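Local coordinates for protein L544 (Acanthamoeba polyphaga mimivirus, PDB 4AMQ) that is a virion protein that probably transfers nucleotides, with a manganese-binding nucleotidyltransferase domain and a helical domain, at residues A[235-240]-A[248-253]. Residues are numbered along the deposited sequence; the frame is centred on the assembly and turned at random.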
ATOM      1  N   LEU A 235       3.583 -15.078  -3.822  1.00 60.37           N
ATOM      2  CA  LEU A 235       3.947 -16.287  -3.086  1.00 56.14           C
ATOM      3  C   LEU A 235       4.695 -17.295  -3.957  1.00 57.17           C
ATOM      4  O   LEU A 235       5.009 -18.398  -3.511  1.00 52.09           O
ATOM      5  CB  LEU A 235       2.709 -16.946  -2.470  1.00 60.20           C
ATOM      6  CG  LEU A 235       2.046 -16.223  -1.296  1.00 56.59           C
ATOM      7  CD1 LEU A 235       0.839 -17.005  -0.801  1.00 53.95           C
ATOM      8  CD2 LEU A 235       3.043 -16.002  -0.169  1.00 53.20           C
ATOM      9  N   LYS A 236       4.979 -16.911  -5.197  1.00 61.06           N
ATOM     10  CA  LYS A 236       5.704 -17.781  -6.118  1.00 62.24           C
ATOM     11  C   LYS A 236       7.127 -17.283  -6.340  1.00 55.77           C
ATOM     12  O   LYS A 236       7.332 -16.162  -6.799  1.00 59.05           O
ATOM     13  CB  LYS A 236       4.974 -17.871  -7.458  1.00 63.68           C
ATOM     14  CG  LYS A 236       3.529 -18.316  -7.354  1.00 68.01           C
ATOM     15  CD  LYS A 236       2.905 -18.453  -8.732  1.00 72.42           C
ATOM     16  CE  LYS A 236       1.428 -18.789  -8.639  1.00 71.62           C
ATOM     17  NZ  LYS A 236       1.196 -20.098  -7.968  1.00 69.35           N
ATOM     18  N   LEU A 237       8.106 -18.124  -6.023  1.00 55.21           N
ATOM     19  CA  LEU A 237       9.510 -17.755  -6.181  1.00 55.97           C
ATOM     20  C   LEU A 237       9.886 -17.585  -7.646  1.00 61.76           C
ATOM     21  O   LEU A 237      10.879 -16.935  -7.968  1.00 62.26           O
ATOM     22  CB  LEU A 237      10.421 -18.794  -5.527  1.00 49.88           C
ATOM     23  CG  LEU A 237      10.468 -18.786  -4.001  1.00 52.64           C
ATOM     24  CD1 LEU A 237      11.430 -19.852  -3.508  1.00 52.73           C
ATOM     25  CD2 LEU A 237      10.868 -17.405  -3.482  1.00 44.45           C
ATOM     26  N   ALA A 238       9.089 -18.175  -8.530  1.00 62.87           N
ATOM     27  CA  ALA A 238       9.336 -18.081  -9.963  1.00 63.13           C
ATOM     28  C   ALA A 238       9.162 -16.650 -10.467  1.00 67.17           C
ATOM     29  O   ALA A 238       9.816 -16.238 -11.425  1.00 70.20           O
ATOM     30  CB  ALA A 238       8.417 -19.027 -10.719  1.00 66.64           C
ATOM     31  N   ASN A 239       8.278 -15.897  -9.820  1.00 64.29           N
ATOM     32  CA  ASN A 239       7.977 -14.537 -10.252  1.00 65.50           C
ATOM     33  C   ASN A 239       8.933 -13.499  -9.671  1.00 67.34           C
ATOM     34  O   ASN A 239       8.655 -12.298  -9.712  1.00 67.62           O
ATOM     35  CB  ASN A 239       6.535 -14.172  -9.903  1.00 65.02           C
ATOM     36  CG  ASN A 239       5.542 -15.233 -10.342  1.00 74.26           C
ATOM     37  OD1 ASN A 239       4.401 -15.258  -9.882  1.00 72.17           O
ATOM     38  ND2 ASN A 239       5.977 -16.122 -11.231  1.00 75.25           N
ATOM     39  N   TYR A 240      10.056 -13.965  -9.135  1.00 66.77           N
ATOM     40  CA  TYR A 240      11.062 -13.074  -8.570  1.00 58.90           C
ATOM     41  C   TYR A 240      12.366 -13.150  -9.346  1.00 65.72           C
ATOM     42  O   TYR A 240      12.793 -14.227  -9.760  1.00 70.01           O
ATOM     43  CB  TYR A 240      11.316 -13.411  -7.099  1.00 56.77           C
ATOM     44  CG  TYR A 240      10.168 -13.048  -6.189  1.00 57.89           C
ATOM     45  CD1 TYR A 240      10.029 -11.755  -5.702  1.00 52.42           C
ATOM     46  CD2 TYR A 240       9.222 -13.995  -5.820  1.00 51.69           C
ATOM     47  CE1 TYR A 240       8.979 -11.415  -4.874  1.00 52.09           C
ATOM     48  CE2 TYR A 240       8.169 -13.664  -4.992  1.00 50.87           C
ATOM     49  CZ  TYR A 240       8.053 -12.373  -4.521  1.00 50.92           C
ATOM     50  OH  TYR A 240       7.009 -12.031  -3.695  1.00 52.62           O
ATOM     51  N   LEU A 248      11.927 -14.110   0.790  1.00 30.34           N
ATOM     52  CA  LEU A 248      11.791 -14.771   2.083  1.00 32.92           C
ATOM     53  C   LEU A 248      10.320 -14.945   2.451  1.00 32.30           C
ATOM     54  O   LEU A 248       9.968 -15.846   3.209  1.00 30.94           O
ATOM     55  CB  LEU A 248      12.497 -13.974   3.184  1.00 30.53           C
ATOM     56  CG  LEU A 248      14.024 -13.880   3.158  1.00 33.47           C
ATOM     57  CD1 LEU A 248      14.503 -12.953   4.263  1.00 31.71           C
ATOM     58  CD2 LEU A 248      14.665 -15.252   3.296  1.00 34.43           C
ATOM     59  N   PHE A 249       9.470 -14.070   1.916  1.00 29.80           N
ATOM     60  CA  PHE A 249       8.038 -14.097   2.209  1.00 31.66           C
ATOM     61  C   PHE A 249       7.358 -15.380   1.714  1.00 33.22           C
ATOM     62  O   PHE A 249       6.542 -15.962   2.429  1.00 33.30           O
ATOM     63  CB  PHE A 249       7.338 -12.857   1.637  1.00 32.59           C
ATOM     64  CG  PHE A 249       7.649 -11.582   2.377  1.00 33.62           C
ATOM     65  CD1 PHE A 249       8.937 -11.071   2.401  1.00 30.55           C
ATOM     66  CD2 PHE A 249       6.650 -10.897   3.055  1.00 35.05           C
ATOM     67  CE1 PHE A 249       9.221  -9.897   3.087  1.00 35.88           C
ATOM     68  CE2 PHE A 249       6.930  -9.726   3.740  1.00 38.64           C
ATOM     69  CZ  PHE A 249       8.216  -9.225   3.754  1.00 29.88           C
ATOM     70  N   PRO A 250       7.674 -15.818   0.486  1.00 31.50           N
ATOM     71  CA  PRO A 250       7.164 -17.134   0.073  1.00 40.49           C
ATOM     72  C   PRO A 250       7.693 -18.243   0.982  1.00 36.84           C
ATOM     73  O   PRO A 250       6.956 -19.174   1.308  1.00 31.22           O
ATOM     74  CB  PRO A 250       7.723 -17.299  -1.343  1.00 37.51           C
ATOM     75  CG  PRO A 250       7.914 -15.901  -1.834  1.00 41.20           C
ATOM     76  CD  PRO A 250       8.329 -15.105  -0.625  1.00 32.35           C
ATOM     77  N   LEU A 251       8.952 -18.137   1.397  1.00 33.35           N
ATOM     78  CA  LEU A 251       9.540 -19.134   2.285  1.00 36.02           C
ATOM     79  C   LEU A 251       8.821 -19.172   3.630  1.00 33.53           C
ATOM     80  O   LEU A 251       8.579 -20.242   4.179  1.00 36.31           O
ATOM     81  CB  LEU A 251      11.033 -18.872   2.494  1.00 36.27           C
ATOM     82  CG  LEU A 251      11.929 -18.913   1.255  1.00 38.11           C
ATOM     83  CD1 LEU A 251      13.390 -18.774   1.656  1.00 39.57           C
ATOM     84  CD2 LEU A 251      11.708 -20.196   0.469  1.00 44.52           C
ATOM     85  N   ARG A 252       8.481 -17.999   4.157  1.00 35.34           N
ATOM     86  CA  ARG A 252       7.780 -17.928   5.434  1.00 34.40           C
ATOM     87  C   ARG A 252       6.418 -18.608   5.332  1.00 35.66           C
ATOM     88  O   ARG A 252       5.975 -19.274   6.266  1.00 33.43           O
ATOM     89  CB  ARG A 252       7.630 -16.478   5.908  1.00 34.19           C
ATOM     90  CG  ARG A 252       6.904 -16.344   7.246  1.00 33.54           C
ATOM     91  CD  ARG A 252       6.960 -14.922   7.788  1.00 41.56           C
ATOM     92  NE  ARG A 252       6.352 -13.957   6.877  1.00 39.64           N
ATOM     93  CZ  ARG A 252       6.270 -12.651   7.114  1.00 41.19           C
ATOM     94  NH1 ARG A 252       6.758 -12.143   8.239  1.00 34.31           N
ATOM     95  NH2 ARG A 252       5.700 -11.853   6.223  1.00 41.49           N
ATOM     96  N   PHE A 253       5.757 -18.445   4.191  1.00 32.22           N
ATOM     97  CA  PHE A 253       4.491 -19.121   3.963  1.00 35.93           C
ATOM     98  C   PHE A 253       4.704 -20.632   3.903  1.00 35.07           C
ATOM     99  O   PHE A 253       3.945 -21.397   4.496  1.00 34.51           O
ATOM    100  CB  PHE A 253       3.823 -18.627   2.678  1.00 37.94           C
ATOM    101  CG  PHE A 253       2.497 -19.279   2.399  1.00 42.16           C
ATOM    102  CD1 PHE A 253       1.331 -18.773   2.952  1.00 38.95           C
ATOM    103  CD2 PHE A 253       2.417 -20.405   1.590  1.00 40.01           C
ATOM    104  CE1 PHE A 253       0.106 -19.375   2.701  1.00 43.97           C
ATOM    105  CE2 PHE A 253       1.200 -21.009   1.334  1.00 41.66           C
ATOM    106  CZ  PHE A 253       0.040 -20.492   1.890  1.00 38.53           C
TER
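Pro250 projects from helix 248-254 toward the loop 235-240, where three residues close round its ring. Leu237 CD2 lies 3.7 Å from Pro250 CG and almost as near to CB, while Tyr240 CE2 approaches the same CG obliquely, at 3.9 Å. The backbone also takes part: the carbonyl O of Leu235 sits 3.6 Å from Pro250 CB, a van der Waals contact. The second methyl of Leu237, CD1, meets Leu251 CD2 at 4.0 Å, so its two methyls meet successive residues of the helix; Phe364 of helix 334-368 packs against both leucines.

In a CH-pi contact, Leu235 CD1 stands 4.1 Å above the centroid of the Phe253 ring, only 8° off the ring normal, and its other methyl, CD2, rests against Phe253 CB at 4.0 Å. A chi1 of -179°, with CG anti to the backbone N, swings the ring out to the Leu235 side.

Tyr240 OH is hydrogen-bonded to the carbonyl of Gln234, just before the loop, and the backbones of Leu235 and Leu237 are hydrogen-bonded to Cys380 and Cys379. Within the helical domain, apolar packing thus holds the loop to the helix, while hydrogen bonds tie it to the last modelled residues.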